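Local coordinates for protein catalase (PDB 4B7H) that breaks down hydrogen peroxide to water and oxygen as a haem-dependent tetrameric catalase that also binds NADPH and is inhibited by nitric oxide, at residues M175-W180 against Y492-N497; N261-E264 against F268-W271; A6-D11 against R371-V376; A37-G40 against N45-N48. All coordinates share one frame; numbering follows the deposited sequence.

In the fold
Following the chain from its N terminus, helix 7-11 opens contact 3, which closes some 360 residues later at 371-376 and packs that helix against the long connection after helix 343-359. Contact 4 comes next, wholly within contact 3's span, closing a turn between 37-40 and 45-48 in the N-terminal arm, which lies among other subunits about 46 Å from contact 3 between centres. Contact 1 starts at 175-180, inside contact 3's span, and ends at 492-497, beyond it, so these two cross in sequence and sit on opposite sides of the chain's centre; it ties the catalase core to the C-terminal helices. Contact 2, where helix 254-264 turns into strand 270-279, falls within the spans of both.

Contact 1: residues M175-W180 against Y492-N497; sequences MQWDFW and YDYWNN
Helices 173-182 and 487-498 meet through W177 and W180 on one and Y494 and W495 on the other; the axes of the segments 175-180 and 492-497 stay 11.3 Å apart at closest approach and run at 52°, a separation that large aromatic side chains bridge. The W177 indole supplies the contact to W495: CZ3 of its six-membered ring comes to 3.4 Å from NE1 of W495, and its CH2 lies 3.8 Å from CZ2 of the same indole. The two ring planes are inclined at 66°, neither a stack nor a T-shape. With CG anti to the backbone N (chi1 -180°), the Y494 ring is carried straight across to the other helix, where CE1 lies 3.4 Å from the carbonyl O of W180 and CE2 is 4.2 Å from W177 CZ3, at the edge of that indole. W180 adds its CB, but its indole turns away toward F148 and helix 155-162. This aromatic cluster joins the catalase core to the C-terminal helical region of this small-subunit, NADPH-binding catalase; the side chain of W495 lies about 11 Å from the bound NADPH. No hydrogen bond links the segments directly, yet S186 connects them: its OG is hydrogen-bonded to both Y494 OH and W180 O. W177 NE1 is satisfied by the carbonyl of A479. V190 of helix 187-194 packs against W180, Y494 and W495, while D178 is held by Y397 of a neighbouring subunit.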
loop_
_atom_site.group_PDB
_atom_site.type_symbol
_atom_site.label_atom_id
_atom_site.label_comp_id
_atom_site.label_asym_id
_atom_site.label_seq_id
_atom_site.Cartn_x
_atom_site.Cartn_y
_atom_site.Cartn_z
ATOM N N MET A 175 23.650 -22.976 -4.933
ATOM C CA MET A 175 23.473 -21.852 -4.027
ATOM C C MET A 175 23.217 -22.315 -2.589
ATOM O O MET A 175 23.780 -21.759 -1.641
ATOM C CB MET A 175 22.342 -20.951 -4.530
ATOM C CG MET A 175 21.854 -19.946 -3.493
ATOM S SD MET A 175 20.846 -18.597 -4.151
ATOM C CE MET A 175 19.399 -19.483 -4.719
ATOM N N GLN A 176 22.371 -23.328 -2.415
ATOM C CA GLN A 176 22.056 -23.796 -1.064
ATOM C C GLN A 176 23.295 -24.311 -0.349
ATOM O O GLN A 176 23.544 -23.976 0.816
ATOM C CB GLN A 176 20.988 -24.886 -1.098
ATOM C CG GLN A 176 19.675 -24.375 -1.651
ATOM C CD GLN A 176 18.485 -25.272 -1.346
ATOM O OE1 GLN A 176 18.570 -26.215 -0.546
ATOM N NE2 GLN A 176 17.356 -24.973 -1.979
ATOM N N TRP A 177 24.084 -25.117 -1.048
ATOM C CA TRP A 177 25.272 -25.717 -0.450
ATOM C C TRP A 177 26.445 -24.745 -0.364
ATOM O O TRP A 177 27.267 -24.844 0.556
ATOM C CB TRP A 177 25.667 -26.991 -1.198
ATOM C CG TRP A 177 24.698 -28.098 -0.945
ATOM C CD1 TRP A 177 23.711 -28.545 -1.782
ATOM C CD2 TRP A 177 24.590 -28.870 0.253
ATOM N NE1 TRP A 177 23.005 -29.559 -1.177
ATOM C CE2 TRP A 177 23.529 -29.777 0.073
ATOM C CE3 TRP A 177 25.301 -28.893 1.460
ATOM C CZ2 TRP A 177 23.155 -30.695 1.057
ATOM C CZ3 TRP A 177 24.921 -29.792 2.437
ATOM C CH2 TRP A 177 23.866 -30.687 2.227
ATOM N N ASP A 178 26.541 -23.811 -1.310
ATOM C CA ASP A 178 27.569 -22.776 -1.223
ATOM C C ASP A 178 27.360 -21.988 0.066
ATOM O O ASP A 178 28.306 -21.772 0.834
ATOM C CB ASP A 178 27.518 -21.843 -2.439
ATOM C CG ASP A 178 28.696 -20.885 -2.498
ATOM O OD1 ASP A 178 29.830 -21.311 -2.193
ATOM O OD2 ASP A 178 28.484 -19.698 -2.847
ATOM N N PHE A 179 26.115 -21.591 0.333
ATOM C CA PHE A 179 25.839 -20.858 1.562
ATOM C C PHE A 179 26.105 -21.718 2.793
ATOM O O PHE A 179 26.821 -21.292 3.704
ATOM C CB PHE A 179 24.411 -20.309 1.631
ATOM C CG PHE A 179 24.127 -19.600 2.933
ATOM C CD1 PHE A 179 24.567 -18.293 3.131
ATOM C CD2 PHE A 179 23.491 -20.256 3.983
ATOM C CE1 PHE A 179 24.356 -17.642 4.336
ATOM C CE2 PHE A 179 23.283 -19.608 5.201
ATOM C CZ PHE A 179 23.714 -18.294 5.371
ATOM N N TRP A 180 25.537 -22.921 2.825
ATOM C CA TRP A 180 25.678 -23.773 4.006
ATOM C C TRP A 180 27.138 -24.070 4.355
ATOM O O TRP A 180 27.524 -23.989 5.522
ATOM C CB TRP A 180 24.910 -25.077 3.836
ATOM C CG TRP A 180 23.434 -25.007 4.156
ATOM C CD1 TRP A 180 22.812 -24.197 5.076
ATOM C CD2 TRP A 180 22.403 -25.818 3.573
ATOM N NE1 TRP A 180 21.453 -24.456 5.087
ATOM C CE2 TRP A 180 21.181 -25.444 4.175
ATOM C CE3 TRP A 180 22.396 -26.820 2.597
ATOM C CZ2 TRP A 180 19.964 -26.049 3.837
ATOM C CZ3 TRP A 180 21.192 -27.410 2.255
ATOM C CH2 TRP A 180 19.990 -27.024 2.874
ATOM N N TYR A 492 32.062 -32.024 0.697
ATOM C CA TYR A 492 32.769 -33.179 1.241
ATOM C C TYR A 492 33.381 -32.844 2.607
ATOM O O TYR A 492 33.269 -33.627 3.556
ATOM C CB TYR A 492 33.874 -33.658 0.290
ATOM C CG TYR A 492 33.423 -34.111 -1.089
ATOM C CD1 TYR A 492 32.145 -34.620 -1.308
ATOM C CD2 TYR A 492 34.287 -34.024 -2.179
ATOM C CE1 TYR A 492 31.748 -35.030 -2.575
ATOM C CE2 TYR A 492 33.902 -34.435 -3.438
ATOM C CZ TYR A 492 32.632 -34.934 -3.633
ATOM O OH TYR A 492 32.253 -35.337 -4.896
ATOM N N ASP A 493 34.044 -31.692 2.691
ATOM C CA ASP A 493 34.715 -31.276 3.920
ATOM C C ASP A 493 33.720 -31.030 5.046
ATOM O O ASP A 493 33.954 -31.405 6.193
ATOM C CB ASP A 493 35.506 -29.988 3.684
ATOM C CG ASP A 493 36.745 -30.197 2.844
ATOM O OD1 ASP A 493 37.177 -31.357 2.644
ATOM O OD2 ASP A 493 37.301 -29.174 2.396
ATOM N N TYR A 494 32.612 -30.381 4.704
ATOM C CA TYR A 494 31.562 -30.054 5.657
ATOM C C TYR A 494 31.054 -31.326 6.327
ATOM O O TYR A 494 30.987 -31.403 7.555
ATOM C CB TYR A 494 30.463 -29.361 4.873
ATOM C CG TYR A 494 29.212 -28.875 5.569
ATOM C CD1 TYR A 494 29.139 -27.590 6.105
ATOM C CD2 TYR A 494 28.061 -29.655 5.580
ATOM C CE1 TYR A 494 27.954 -27.112 6.665
ATOM C CE2 TYR A 494 26.882 -29.188 6.131
ATOM C CZ TYR A 494 26.832 -27.927 6.677
ATOM O OH TYR A 494 25.647 -27.482 7.201
ATOM N N TRP A 495 30.719 -32.339 5.536
ATOM C CA TRP A 495 30.217 -33.579 6.120
ATOM C C TRP A 495 31.289 -34.364 6.869
ATOM O O TRP A 495 31.005 -34.958 7.907
ATOM C CB TRP A 495 29.458 -34.421 5.086
ATOM C CG TRP A 495 28.190 -33.717 4.730
ATOM C CD1 TRP A 495 27.873 -33.118 3.536
ATOM C CD2 TRP A 495 27.093 -33.459 5.614
ATOM N NE1 TRP A 495 26.632 -32.526 3.624
ATOM C CE2 TRP A 495 26.134 -32.721 4.885
ATOM C CE3 TRP A 495 26.823 -33.794 6.949
ATOM C CZ2 TRP A 495 24.926 -32.314 5.447
ATOM C CZ3 TRP A 495 25.627 -33.390 7.505
ATOM C CH2 TRP A 495 24.693 -32.651 6.757
ATOM N N ASN A 496 32.523 -34.332 6.375
ATOM C CA ASN A 496 33.627 -34.948 7.113
ATOM C C ASN A 496 33.790 -34.319 8.489
ATOM O O ASN A 496 34.089 -35.014 9.461
ATOM C CB ASN A 496 34.943 -34.832 6.340
ATOM C CG ASN A 496 35.025 -35.799 5.182
ATOM O OD1 ASN A 496 34.291 -36.793 5.130
ATOM N ND2 ASN A 496 35.925 -35.524 4.247
ATOM N N ASN A 497 33.579 -33.003 8.571
ATOM C CA ASN A 497 33.701 -32.292 9.840
ATOM C C ASN A 497 32.611 -32.681 10.833
ATOM O O ASN A 497 32.843 -32.676 12.037
ATOM C CB ASN A 497 33.702 -30.775 9.633
ATOM C CG ASN A 497 35.008 -30.254 9.053
ATOM O OD1 ASN A 497 35.048 -29.167 8.474
ATOM N ND2 ASN A 497 36.076 -31.021 9.203
#

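Contact 2: residues N261-E264 against F268-W271; sequences NAIE and FPIW
I263 meets F268 and P269 across a tight reversal of the chain, and these two pairs make the closest side-chain contacts. The backbones approach nearest at I263 and F268, whose CA atoms are 5.4 Å apart. The ring atom CE1 of F268 lies 4.1 Å from CG2 of I263, the methyl branch, and the two side chains cross at about a right angle. The same CE1 also comes within 3.5 Å of the carbonyl O of I263, which approaches the ring obliquely. The other branch of I263 serves P269: CG1 is 4.3 Å from the ring carbon CD of the proline. One isoleucine therefore divides its branches between two consecutive residues. Its first torsion explains how, since at chi1 -66° CG1 lies beside the backbone N while CG2 is anti to that N and beside the carbonyl carbon, toward the phenyl ring. A262 also points its CB toward the second segment but stays 5.0 Å from it. No hydrogen bond joins the two segments.

Further out, N315 packs against I263 from a loop, and E2, near the N terminus, lies against F268.

The contact covers the end of helix 254-264 where the chain turns into strand 270-279. That strand is an inner member of the antiparallel sheet, between strands 223-232 and 305-314: P269 and W271 pair through their backbones with L312 and F310 of strand 305-314, and F268 packs on I311 of the same strand.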
loop_
_atom_site.group_PDB
_atom_site.type_symbol
_atom_site.label_atom_id
_atom_site.label_comp_id
_atom_site.label_asym_id
_atom_site.label_seq_id
_atom_site.Cartn_x
_atom_site.Cartn_y
_atom_site.Cartn_z
ATOM N N ASN A 261 -9.010 -32.608 7.761
ATOM C CA ASN A 261 -9.765 -33.851 7.861
ATOM C C ASN A 261 -9.727 -34.448 9.267
ATOM O O ASN A 261 -10.747 -34.919 9.768
ATOM C CB ASN A 261 -9.249 -34.875 6.846
ATOM C CG ASN A 261 -9.693 -34.578 5.424
ATOM O OD1 ASN A 261 -10.702 -33.915 5.199
ATOM N ND2 ASN A 261 -8.946 -35.092 4.454
ATOM N N ALA A 262 -8.560 -34.421 9.910
ATOM C CA ALA A 262 -8.426 -34.984 11.253
ATOM C C ALA A 262 -9.380 -34.282 12.209
ATOM O O ALA A 262 -10.106 -34.918 12.983
ATOM C CB ALA A 262 -7.000 -34.858 11.749
ATOM N N ILE A 263 -9.402 -32.961 12.144
ATOM C CA ILE A 263 -10.253 -32.205 13.050
ATOM C C ILE A 263 -11.738 -32.379 12.710
ATOM O O ILE A 263 -12.567 -32.521 13.613
ATOM C CB ILE A 263 -9.833 -30.726 13.114
ATOM C CG1 ILE A 263 -8.452 -30.634 13.759
ATOM C CG2 ILE A 263 -10.851 -29.895 13.898
ATOM C CD1 ILE A 263 -7.870 -29.260 13.740
ATOM N N GLU A 264 -12.064 -32.403 11.417
ATOM C CA GLU A 264 -13.448 -32.621 10.992
ATOM C C GLU A 264 -13.974 -33.977 11.467
ATOM O O GLU A 264 -15.162 -34.122 11.786
ATOM C CB GLU A 264 -13.563 -32.528 9.466
ATOM C CG GLU A 264 -13.502 -31.118 8.914
ATOM C CD GLU A 264 -14.631 -30.236 9.430
ATOM O OE1 GLU A 264 -15.805 -30.638 9.280
ATOM O OE2 GLU A 264 -14.344 -29.147 9.994
ATOM N N PHE A 268 -8.755 -35.280 17.167
ATOM C CA PHE A 268 -8.040 -34.077 17.572
ATOM C C PHE A 268 -6.607 -34.385 17.996
ATOM O O PHE A 268 -6.393 -35.157 18.926
ATOM C CB PHE A 268 -8.774 -33.402 18.731
ATOM C CG PHE A 268 -10.233 -33.117 18.459
ATOM C CD1 PHE A 268 -10.652 -32.572 17.247
ATOM C CD2 PHE A 268 -11.189 -33.400 19.428
ATOM C CE1 PHE A 268 -12.002 -32.308 17.016
ATOM C CE2 PHE A 268 -12.525 -33.143 19.205
ATOM C CZ PHE A 268 -12.935 -32.593 17.996
ATOM N N PRO A 269 -5.617 -33.770 17.330
ATOM C CA PRO A 269 -4.220 -34.020 17.698
ATOM C C PRO A 269 -3.833 -33.304 18.991
ATOM O O PRO A 269 -4.319 -32.193 19.274
ATOM C CB PRO A 269 -3.435 -33.457 16.510
ATOM C CG PRO A 269 -4.305 -32.371 15.976
ATOM C CD PRO A 269 -5.728 -32.861 16.175
ATOM N N ILE A 270 -2.965 -33.951 19.765
ATOM C CA ILE A 270 -2.554 -33.462 21.071
ATOM C C ILE A 270 -1.031 -33.441 21.157
ATOM O O ILE A 270 -0.355 -34.295 20.572
ATOM C CB ILE A 270 -3.131 -34.365 22.190
ATOM C CG1 ILE A 270 -4.660 -34.331 22.168
ATOM C CG2 ILE A 270 -2.616 -33.952 23.561
ATOM C CD1 ILE A 270 -5.300 -35.460 22.938
ATOM N N TRP A 271 -0.497 -32.447 21.858
ATOM C CA TRP A 271 0.920 -32.392 22.193
ATOM C C TRP A 271 1.072 -32.179 23.688
ATOM O O TRP A 271 0.352 -31.370 24.280
ATOM C CB TRP A 271 1.601 -31.219 21.488
ATOM C CG TRP A 271 1.868 -31.422 20.028
ATOM C CD1 TRP A 271 3.068 -31.739 19.452
ATOM C CD2 TRP A 271 0.921 -31.328 18.954
ATOM N NE1 TRP A 271 2.925 -31.851 18.084
ATOM C CE2 TRP A 271 1.620 -31.594 17.754
ATOM C CE3 TRP A 271 -0.447 -31.035 18.888
ATOM C CZ2 TRP A 271 0.998 -31.576 16.503
ATOM C CZ3 TRP A 271 -1.068 -31.017 17.642
ATOM C CH2 TRP A 271 -0.344 -31.285 16.464
#

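Contact 3: residues A6-D11 against R371-V376; sequences ADQIVD and RPINEV
I9 and I373 meet with their side chains at about a right angle, and between these two isoleucines the touch is methyl to methyl: CD1 at the end of I9 lies 3.8 Å from CG2 of I373. The geometry of I373 accounts for this choice of branch. At chi1 60° its CG1 sits between the backbone N and the carbonyl carbon, which leaves CG2 beside the N and pointing at the helix. I9 reaches across with its longer branch, and the CA atoms of the two residues stay 8.1 Å apart. Q8, an exposed residue, also lies against this methyl, the two side chains crossing obliquely. The small patch buries 100 Å² in all, without any hydrogen bond between the segments.

Polar links lie around it. R12, the residue after D11, is hydrogen-bonded to the carbonyls of R371 and P372, and D7 forms a salt bridge with R314. Y131 of strand 125-132 packs on both isoleucines, while N374 is hydrogen-bonded to G27 of a neighbouring subunit. The contact is thus plain apolar packing of the short N-terminal helix 7-11 against the long connection after helix 343-359, beside the antiparallel beta sheet of the catalase fold and at a subunit interface.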
loop_
_atom_site.group_PDB
_atom_site.type_symbol
_atom_site.label_atom_id
_atom_site.label_comp_id
_atom_site.label_asym_id
_atom_site.label_seq_id
_atom_site.Cartn_x
_atom_site.Cartn_y
_atom_site.Cartn_z
ATOM N N ALA A 6 -12.000 -22.024 21.898
ATOM C CA ALA A 6 -11.637 -21.057 20.867
ATOM C C ALA A 6 -12.834 -20.526 20.071
ATOM O O ALA A 6 -12.656 -19.669 19.201
ATOM C CB ALA A 6 -10.593 -21.652 19.925
ATOM N N ASP A 7 -14.038 -21.027 20.355
ATOM C CA ASP A 7 -15.239 -20.614 19.614
ATOM C C ASP A 7 -15.460 -19.098 19.623
ATOM O O ASP A 7 -15.788 -18.510 18.589
ATOM C CB ASP A 7 -16.486 -21.335 20.143
ATOM C CG ASP A 7 -16.522 -22.805 19.760
ATOM O OD1 ASP A 7 -15.761 -23.197 18.854
ATOM O OD2 ASP A 7 -17.318 -23.566 20.356
ATOM N N GLN A 8 -15.273 -18.480 20.787
ATOM C CA GLN A 8 -15.340 -17.028 20.943
ATOM C C GLN A 8 -14.496 -16.334 19.884
ATOM O O GLN A 8 -14.973 -15.449 19.171
ATOM C CB GLN A 8 -14.855 -16.630 22.347
ATOM C CG GLN A 8 -13.523 -17.288 22.777
ATOM C CD GLN A 8 -13.086 -16.911 24.182
ATOM O OE1 GLN A 8 -12.701 -17.771 24.974
ATOM N NE2 GLN A 8 -13.132 -15.624 24.493
ATOM N N ILE A 9 -13.247 -16.766 19.771
ATOM C CA ILE A 9 -12.295 -16.149 18.864
ATOM C C ILE A 9 -12.691 -16.382 17.403
ATOM O O ILE A 9 -12.747 -15.436 16.600
ATOM C CB ILE A 9 -10.872 -16.700 19.103
ATOM C CG1 ILE A 9 -10.438 -16.475 20.554
ATOM C CG2 ILE A 9 -9.881 -16.080 18.130
ATOM C CD1 ILE A 9 -10.569 -15.068 20.998
ATOM N N VAL A 10 -12.976 -17.634 17.047
ATOM C CA VAL A 10 -13.207 -17.951 15.636
ATOM C C VAL A 10 -14.548 -17.462 15.091
ATOM O O VAL A 10 -14.733 -17.408 13.877
ATOM C CB VAL A 10 -13.011 -19.453 15.305
ATOM C CG1 VAL A 10 -11.603 -19.908 15.679
ATOM C CG2 VAL A 10 -14.061 -20.312 15.999
ATOM N N ASP A 11 -15.470 -17.088 15.975
ATOM C CA ASP A 11 -16.741 -16.541 15.524
ATOM C C ASP A 11 -16.670 -15.031 15.256
ATOM O O ASP A 11 -17.560 -14.482 14.601
ATOM C CB ASP A 11 -17.858 -16.858 16.521
ATOM C CG ASP A 11 -18.315 -18.309 16.452
ATOM O OD1 ASP A 11 -17.911 -19.036 15.517
ATOM O OD2 ASP A 11 -19.100 -18.715 17.331
ATOM N N ARG A 371 -6.719 -9.824 17.719
ATOM C CA ARG A 371 -7.097 -9.131 18.952
ATOM C C ARG A 371 -7.020 -10.057 20.152
ATOM O O ARG A 371 -7.450 -11.209 20.077
ATOM C CB ARG A 371 -8.534 -8.622 18.872
ATOM C CG ARG A 371 -8.790 -7.628 17.789
ATOM C CD ARG A 371 -10.003 -6.789 18.131
ATOM N NE ARG A 371 -11.251 -7.543 18.246
ATOM C CZ ARG A 371 -12.077 -7.781 17.230
ATOM N NH1 ARG A 371 -11.774 -7.357 16.009
ATOM N NH2 ARG A 371 -13.202 -8.458 17.431
ATOM N N PRO A 372 -6.508 -9.550 21.288
ATOM C CA PRO A 372 -6.518 -10.376 22.495
ATOM C C PRO A 372 -7.924 -10.489 23.094
ATOM O O PRO A 372 -8.876 -9.886 22.580
ATOM C CB PRO A 372 -5.572 -9.624 23.433
ATOM C CG PRO A 372 -5.660 -8.200 22.999
ATOM C CD PRO A 372 -5.844 -8.250 21.503
ATOM N N ILE A 373 -8.070 -11.271 24.158
ATOM C CA ILE A 373 -9.385 -11.383 24.773
ATOM C C ILE A 373 -9.674 -10.208 25.706
ATOM O O ILE A 373 -10.831 -9.869 25.929
ATOM C CB ILE A 373 -9.619 -12.736 25.460
ATOM C CG1 ILE A 373 -8.598 -12.967 26.573
ATOM C CG2 ILE A 373 -9.597 -13.844 24.424
ATOM C CD1 ILE A 373 -8.925 -14.166 27.451
ATOM N N ASN A 374 -8.617 -9.582 26.226
ATOM C CA ASN A 374 -8.744 -8.381 27.052
ATOM C C ASN A 374 -8.712 -7.096 26.220
ATOM O O ASN A 374 -8.240 -7.100 25.080
ATOM C CB ASN A 374 -7.671 -8.355 28.168
ATOM C CG ASN A 374 -6.226 -8.422 27.631
ATOM O OD1 ASN A 374 -5.916 -9.194 26.722
ATOM N ND2 ASN A 374 -5.336 -7.616 28.216
ATOM N N GLU A 375 -9.224 -6.000 26.771
ATOM C CA GLU A 375 -9.231 -4.734 26.041
ATOM C C GLU A 375 -7.829 -4.156 25.929
ATOM O O GLU A 375 -7.049 -4.184 26.878
ATOM C CB GLU A 375 -10.156 -3.714 26.708
ATOM C CG GLU A 375 -11.638 -4.071 26.633
ATOM C CD GLU A 375 -12.279 -3.730 25.294
ATOM O OE1 GLU A 375 -11.618 -3.117 24.431
ATOM O OE2 GLU A 375 -13.466 -4.070 25.110
ATOM N N VAL A 376 -7.512 -3.635 24.752
ATOM C CA VAL A 376 -6.242 -2.966 24.535
ATOM C C VAL A 376 -6.386 -1.496 24.910
ATOM O O VAL A 376 -7.290 -0.814 24.421
ATOM C CB VAL A 376 -5.816 -3.102 23.062
ATOM C CG1 VAL A 376 -4.669 -2.149 22.725
ATOM C CG2 VAL A 376 -5.459 -4.553 22.746
#

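Contact 4: residues A37-G40 against N45-N48; sequences ATAG and NVLN
A single beta bridge joins T38 to N45, with their CA atoms 4.3 Å apart, and just one direct hydrogen bond crosses with it. V46 N donates to A37 O over 3.2 Å; the N-H points almost straight at the oxygen (170°), although the donor is tilted 24° from the carbonyl plane. Water 1 donates to A37 O at 2.8 Å and to N45 OD1 at 2.9 Å, though other acceptors compete for its protons. S36 OG is also hydrogen-bonded to N45 OD1.

V46 points toward the opposite segment and divides its methyls: CG2 meets CB of A37 at 3.9 Å, while CG1 lies 4.3 Å from CB of A39. The methyl CG2 of T38 packs 3.8 Å from ND2 of N45. T38 OG1, placed between backbone N and carbonyl carbon (chi1 55°), donates instead to G40 O at 2.7 Å, from above the carbonyl plane. That bond spans A39, the centre of an inverse gamma turn.

Other subunits enclose this part of the N-terminal arm: T38 continues an antiparallel sheet into the fourth subunit, whose Q346 accepts from N45 N, and A39 meets A39 of the second. The buried A37 carbonyl thus receives the V46 amide and, at least part of the time, a proton from water 1, between the methyls of A37, A39 and V46 and a polar side formed by N45, S36 and the water.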
loop_
_atom_site.group_PDB
_atom_site.type_symbol
_atom_site.label_atom_id
_atom_site.label_comp_id
_atom_site.label_asym_id
_atom_site.label_seq_id
_atom_site.Cartn_x
_atom_site.Cartn_y
_atom_site.Cartn_z
ATOM N N ALA A 37 -24.111 -4.881 -18.531
ATOM C CA ALA A 37 -24.971 -3.937 -19.249
ATOM C C ALA A 37 -24.274 -3.321 -20.461
ATOM O O ALA A 37 -23.123 -2.877 -20.378
ATOM C CB ALA A 37 -25.464 -2.846 -18.307
ATOM N N THR A 38 -24.984 -3.291 -21.589
ATOM C CA THR A 38 -24.427 -2.775 -22.833
ATOM C C THR A 38 -25.380 -1.767 -23.472
ATOM O O THR A 38 -26.578 -1.745 -23.158
ATOM C CB THR A 38 -24.128 -3.926 -23.826
ATOM O OG1 THR A 38 -25.319 -4.698 -24.043
ATOM C CG2 THR A 38 -23.014 -4.850 -23.293
ATOM N N ALA A 39 -24.842 -0.918 -24.345
ATOM C CA ALA A 39 -25.656 0.059 -25.064
ATOM C C ALA A 39 -26.176 -0.613 -26.332
ATOM O O ALA A 39 -25.582 -0.472 -27.410
ATOM C CB ALA A 39 -24.828 1.290 -25.396
ATOM N N GLY A 40 -27.285 -1.339 -26.191
ATOM C CA GLY A 40 -27.772 -2.251 -27.221
ATOM C C GLY A 40 -27.146 -3.627 -27.011
ATOM O O GLY A 40 -26.041 -3.718 -26.471
ATOM N N ASN A 45 -19.960 -2.223 -23.921
ATOM C CA ASN A 45 -20.198 -2.221 -22.489
ATOM C C ASN A 45 -20.212 -0.793 -21.960
ATOM O O ASN A 45 -19.356 0.021 -22.322
ATOM C CB ASN A 45 -19.130 -3.050 -21.770
ATOM C CG ASN A 45 -19.510 -4.504 -21.685
ATOM O OD1 ASN A 45 -20.011 -4.965 -20.656
ATOM N ND2 ASN A 45 -19.316 -5.228 -22.773
ATOM N N VAL A 46 -21.193 -0.485 -21.112
ATOM C CA VAL A 46 -21.257 0.834 -20.498
ATOM C C VAL A 46 -20.319 0.940 -19.298
ATOM O O VAL A 46 -20.047 -0.046 -18.618
ATOM C CB VAL A 46 -22.705 1.230 -20.101
ATOM C CG1 VAL A 46 -23.614 1.192 -21.317
ATOM C CG2 VAL A 46 -23.263 0.333 -18.989
ATOM N N LEU A 47 -19.821 2.146 -19.051
ATOM C CA LEU A 47 -18.973 2.402 -17.893
ATOM C C LEU A 47 -19.731 2.148 -16.592
ATOM O O LEU A 47 -19.169 1.588 -15.640
ATOM C CB LEU A 47 -18.447 3.841 -17.941
ATOM C CG LEU A 47 -17.581 4.327 -16.780
ATOM C CD1 LEU A 47 -16.347 3.443 -16.601
ATOM C CD2 LEU A 47 -17.187 5.774 -17.009
ATOM N N ASN A 48 -21.009 2.526 -16.562
ATOM C CA ASN A 48 -21.758 2.550 -15.308
ATOM C C ASN A 48 -22.534 1.280 -14.976
ATOM O O ASN A 48 -23.630 1.348 -14.418
ATOM C CB ASN A 48 -22.678 3.768 -15.228
ATOM C CG ASN A 48 -21.919 5.079 -15.245
ATOM O OD1 ASN A 48 -20.721 5.154 -14.915
ATOM N ND2 ASN A 48 -22.607 6.123 -15.639
HETATM O O HOH W 1 -20.807 -2.904 -18.722
#